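Uncharacterized protein (PDB 3MSW) is of unknown function, a putative exported protein that folds as a single-layer antiparallel beta-sheet thought to have evolved from beta-hairpin repeats. Local coordinates at residues Asp106-Ile112 / Pro135-Asn139. Residues are numbered along the deposited sequence; the frame is centred on the assembly and turned at random.
Sequences DNNNQLI and PIYEN. With PGR (R-1,2-propanediol), chain E.
With CG of D106 set between its backbone N and carbonyl carbon (chi1 63°) and CG1 of I112 beside its own N, anti to the carbonyl carbon, a carboxylate and an aliphatic branch converge on the ring of Y137 from different directions. CG1 of I112 sits almost directly above the centre of one face, 3.6 Å from the ring centroid, a CH-pi contact. At the ring's edge, Y137 OH donates to the anti lone pair of D106 OD2 at 2.6 Å. The carboxylate plane stands 75° from that of the ring. CG of Q110 is at the ring edge as well, near its plane, 3.7 Å from Y137 CE2. Further along, the bent Q110 chain lays its amide against CG2 of I136, while its NE2 gives a nearly straight bond (168°) to L111 O, which T134 OG1 also binds. The other carboxylate oxygen, D106 OD1, takes N108 N (2.8 Å) and Q110 N (3.1 Å) from opposite faces, the first closing an Asx turn within the type I turn D106-N109 that links strands 94-105 and 111-120. One carboxylate thus binds turn N-H groups through one oxygen and, helped by I112 and Q110, ties down the last modelled residues through the other; three donors would be expected to stabilise its negative charge.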
ATOM      1  N   ASP A 106       3.175  20.764   8.570  1.00 26.51           N
ATOM      2  CA  ASP A 106       3.153  22.223   8.498  1.00 27.73           C
ATOM      3  C   ASP A 106       3.755  22.580   7.120  1.00 30.69           C
ATOM      4  O   ASP A 106       4.024  21.686   6.313  1.00 27.70           O
ATOM      5  CB  ASP A 106       3.898  22.888   9.685  1.00 30.43           C
ATOM      6  CG  ASP A 106       5.389  22.615   9.818  1.00 34.94           C
ATOM      7  OD1 ASP A 106       5.995  22.133   8.846  1.00 30.00           O
ATOM      8  OD2 ASP A 106       5.957  22.943  10.880  1.00 37.51           O
ATOM      9  N   ASN A 107       3.984  23.862   6.862  1.00 29.49           N
ATOM     10  CA  ASN A 107       4.539  24.339   5.598  1.00 30.58           C
ATOM     11  C   ASN A 107       6.014  23.941   5.382  1.00 34.45           C
ATOM     12  O   ASN A 107       6.520  24.134   4.285  1.00 34.80           O
ATOM     13  CB  ASN A 107       4.374  25.873   5.519  1.00 30.66           C
ATOM     14  CG  ASN A 107       2.936  26.371   5.479  1.00 64.74           C
ATOM     15  OD1 ASN A 107       2.630  27.475   5.950  1.00 68.73           O
ATOM     16  ND2 ASN A 107       2.020  25.604   4.889  1.00 51.90           N
ATOM     17  N   ASN A 108       6.712  23.438   6.428  1.00 30.30           N
ATOM     18  CA  ASN A 108       8.122  23.006   6.328  1.00 29.83           C
ATOM     19  C   ASN A 108       8.256  21.497   6.220  1.00 29.16           C
ATOM     20  O   ASN A 108       9.372  20.972   6.250  1.00 28.28           O
ATOM     21  CB  ASN A 108       8.969  23.532   7.511  1.00 31.63           C
ATOM     22  CG  ASN A 108       8.894  25.019   7.753  1.00 58.31           C
ATOM     23  OD1 ASN A 108       8.949  25.831   6.824  1.00 61.51           O
ATOM     24  ND2 ASN A 108       8.819  25.414   9.022  1.00 46.55           N
ATOM     25  N   ASN A 109       7.127  20.793   6.064  1.00 24.57           N
ATOM     26  CA  ASN A 109       7.081  19.328   5.964  1.00 24.51           C
ATOM     27  C   ASN A 109       7.362  18.624   7.292  1.00 26.27           C
ATOM     28  O   ASN A 109       7.777  17.460   7.307  1.00 25.76           O
ATOM     29  CB  ASN A 109       7.953  18.764   4.818  1.00 28.29           C
ATOM     30  CG  ASN A 109       7.493  17.437   4.325  1.00 33.55           C
ATOM     31  OD1 ASN A 109       6.298  17.151   4.325  1.00 33.03           O
ATOM     32  ND2 ASN A 109       8.428  16.603   3.858  1.00 28.71           N
ATOM     33  N   GLN A 110       7.175  19.339   8.408  1.00 23.62           N
ATOM     34  CA  GLN A 110       7.285  18.721   9.729  1.00 23.63           C
ATOM     35  C   GLN A 110       5.901  18.084  10.014  1.00 27.18           C
ATOM     36  O   GLN A 110       4.886  18.762   9.868  1.00 26.70           O
ATOM     37  CB  GLN A 110       7.604  19.804  10.784  1.00 25.73           C
ATOM     38  CG  GLN A 110       7.249  19.414  12.233  1.00 22.72           C
ATOM     39  CD  GLN A 110       8.073  18.260  12.775  1.00 30.41           C
ATOM     40  OE1 GLN A 110       9.292  18.292  12.780  1.00 26.97           O
ATOM     41  NE2 GLN A 110       7.426  17.273  13.337  1.00 28.40           N
ATOM     42  N   LEU A 111       5.847  16.799  10.420  1.00 24.16           N
ATOM     43  CA  LEU A 111       4.571  16.188  10.748  1.00 23.26           C
ATOM     44  C   LEU A 111       3.950  16.884  11.966  1.00 28.75           C
ATOM     45  O   LEU A 111       4.639  17.066  12.963  1.00 29.13           O
ATOM     46  CB  LEU A 111       4.775  14.698  11.067  1.00 22.45           C
ATOM     47  CG  LEU A 111       3.493  13.891  11.283  1.00 26.59           C
ATOM     48  CD1 LEU A 111       2.669  13.781   9.961  1.00 23.77           C
ATOM     49  CD2 LEU A 111       3.820  12.512  11.874  1.00 26.89           C
ATOM     50  N   ILE A 112       2.661  17.282  11.871  1.00 25.97           N
ATOM     51  CA  ILE A 112       1.926  17.883  12.989  1.00 26.30           C
ATOM     52  C   ILE A 112       1.142  16.767  13.665  1.00 29.76           C
ATOM     53  O   ILE A 112       1.217  16.630  14.890  1.00 30.06           O
ATOM     54  CB  ILE A 112       0.947  19.028  12.581  1.00 29.68           C
ATOM     55  CG1 ILE A 112       1.671  20.236  11.948  1.00 29.05           C
ATOM     56  CG2 ILE A 112       0.132  19.488  13.818  1.00 32.78           C
ATOM     57  CD1 ILE A 112       0.706  21.229  11.280  1.00 30.96           C
ATOM     58  N   PRO A 135       5.831  15.358  19.205  1.00 36.84           N
ATOM     59  CA  PRO A 135       6.305  16.150  20.368  1.00 38.34           C
ATOM     60  C   PRO A 135       6.494  17.656  20.119  1.00 43.38           C
ATOM     61  O   PRO A 135       6.032  18.437  20.941  1.00 44.77           O
ATOM     62  CB  PRO A 135       7.602  15.443  20.777  1.00 40.23           C
ATOM     63  CG  PRO A 135       7.403  14.035  20.344  1.00 43.58           C
ATOM     64  CD  PRO A 135       6.651  14.140  19.025  1.00 37.61           C
ATOM     65  N   ILE A 136       7.103  18.073  18.978  1.00 38.71           N
ATOM     66  CA  ILE A 136       7.321  19.504  18.649  1.00 39.48           C
ATOM     67  C   ILE A 136       5.993  20.306  18.564  1.00 47.22           C
ATOM     68  O   ILE A 136       5.968  21.499  18.862  1.00 47.25           O
ATOM     69  CB  ILE A 136       8.221  19.680  17.373  1.00 41.67           C
ATOM     70  CG1 ILE A 136       8.809  21.109  17.260  1.00 42.92           C
ATOM     71  CG2 ILE A 136       7.497  19.234  16.091  1.00 39.69           C
ATOM     72  CD1 ILE A 136       9.696  21.432  15.978  1.00 47.64           C
ATOM     73  N   TYR A 137       4.913  19.650  18.119  1.00 45.92           N
ATOM     74  CA  TYR A 137       3.592  20.258  17.984  1.00 46.60           C
ATOM     75  C   TYR A 137       2.671  20.017  19.187  1.00 57.15           C
ATOM     76  O   TYR A 137       1.735  20.788  19.368  1.00 59.59           O
ATOM     77  CB  TYR A 137       2.916  19.851  16.655  1.00 44.56           C
ATOM     78  CG  TYR A 137       3.239  20.845  15.567  1.00 42.67           C
ATOM     79  CD1 TYR A 137       2.602  22.084  15.517  1.00 44.34           C
ATOM     80  CD2 TYR A 137       4.251  20.591  14.640  1.00 41.47           C
ATOM     81  CE1 TYR A 137       2.932  23.027  14.551  1.00 45.42           C
ATOM     82  CE2 TYR A 137       4.601  21.533  13.678  1.00 42.08           C
ATOM     83  CZ  TYR A 137       3.945  22.754  13.645  1.00 48.78           C
ATOM     84  OH  TYR A 137       4.287  23.704  12.731  1.00 45.65           O
ATOM     85  N   GLU A 138       2.951  18.972  20.009  1.00 56.39           N
ATOM     86  CA  GLU A 138       2.229  18.521  21.220  1.00 57.61           C
ATOM     87  C   GLU A 138       1.764  19.654  22.141  1.00 65.82           C
ATOM     88  O   GLU A 138       0.842  19.444  22.937  1.00 67.39           O
ATOM     89  CB  GLU A 138       3.110  17.538  22.006  1.00 59.02           C
ATOM     90  CG  GLU A 138       2.371  16.459  22.774  1.00 68.74           C
ATOM     91  CD  GLU A 138       3.306  15.405  23.337  1.00 93.25           C
ATOM     92  OE1 GLU A 138       3.950  15.674  24.378  1.00 83.48           O
ATOM     93  OE2 GLU A 138       3.428  14.328  22.710  1.00 89.90           O
ATOM     94  N   ASN A 139       2.400  20.849  22.012  1.00 63.49           N
ATOM     95  CA  ASN A 139       2.147  22.096  22.739  1.00100.14           C
ATOM     96  C   ASN A 139       0.693  22.555  22.584  1.00131.36           C
ATOM     97  O   ASN A 139       0.222  23.396  23.349  1.00 96.91           O
ATOM     98  CB  ASN A 139       3.094  23.203  22.227  1.00101.54           C
ATOM     99  CG  ASN A 139       4.570  22.856  22.209  1.00118.02           C
ATOM    100  OD1 ASN A 139       4.985  21.753  21.827  1.00108.78           O
ATOM    101  ND2 ASN A 139       5.401  23.823  22.559  1.00108.86           N
TER
HETATM  102  C1  PGR E   4      -0.009  13.429  21.219  1.00 43.77           C
HETATM  103  C2  PGR E   4      -0.022  12.481  22.426  1.00 46.61           C
HETATM  104  C3  PGR E   4       0.266  11.024  21.961  1.00 43.68           C
HETATM  105  O1  PGR E   4      -1.347  13.622  20.759  1.00 37.29           O
HETATM  106  O2  PGR E   4       0.984  12.949  23.345  1.00 49.84           O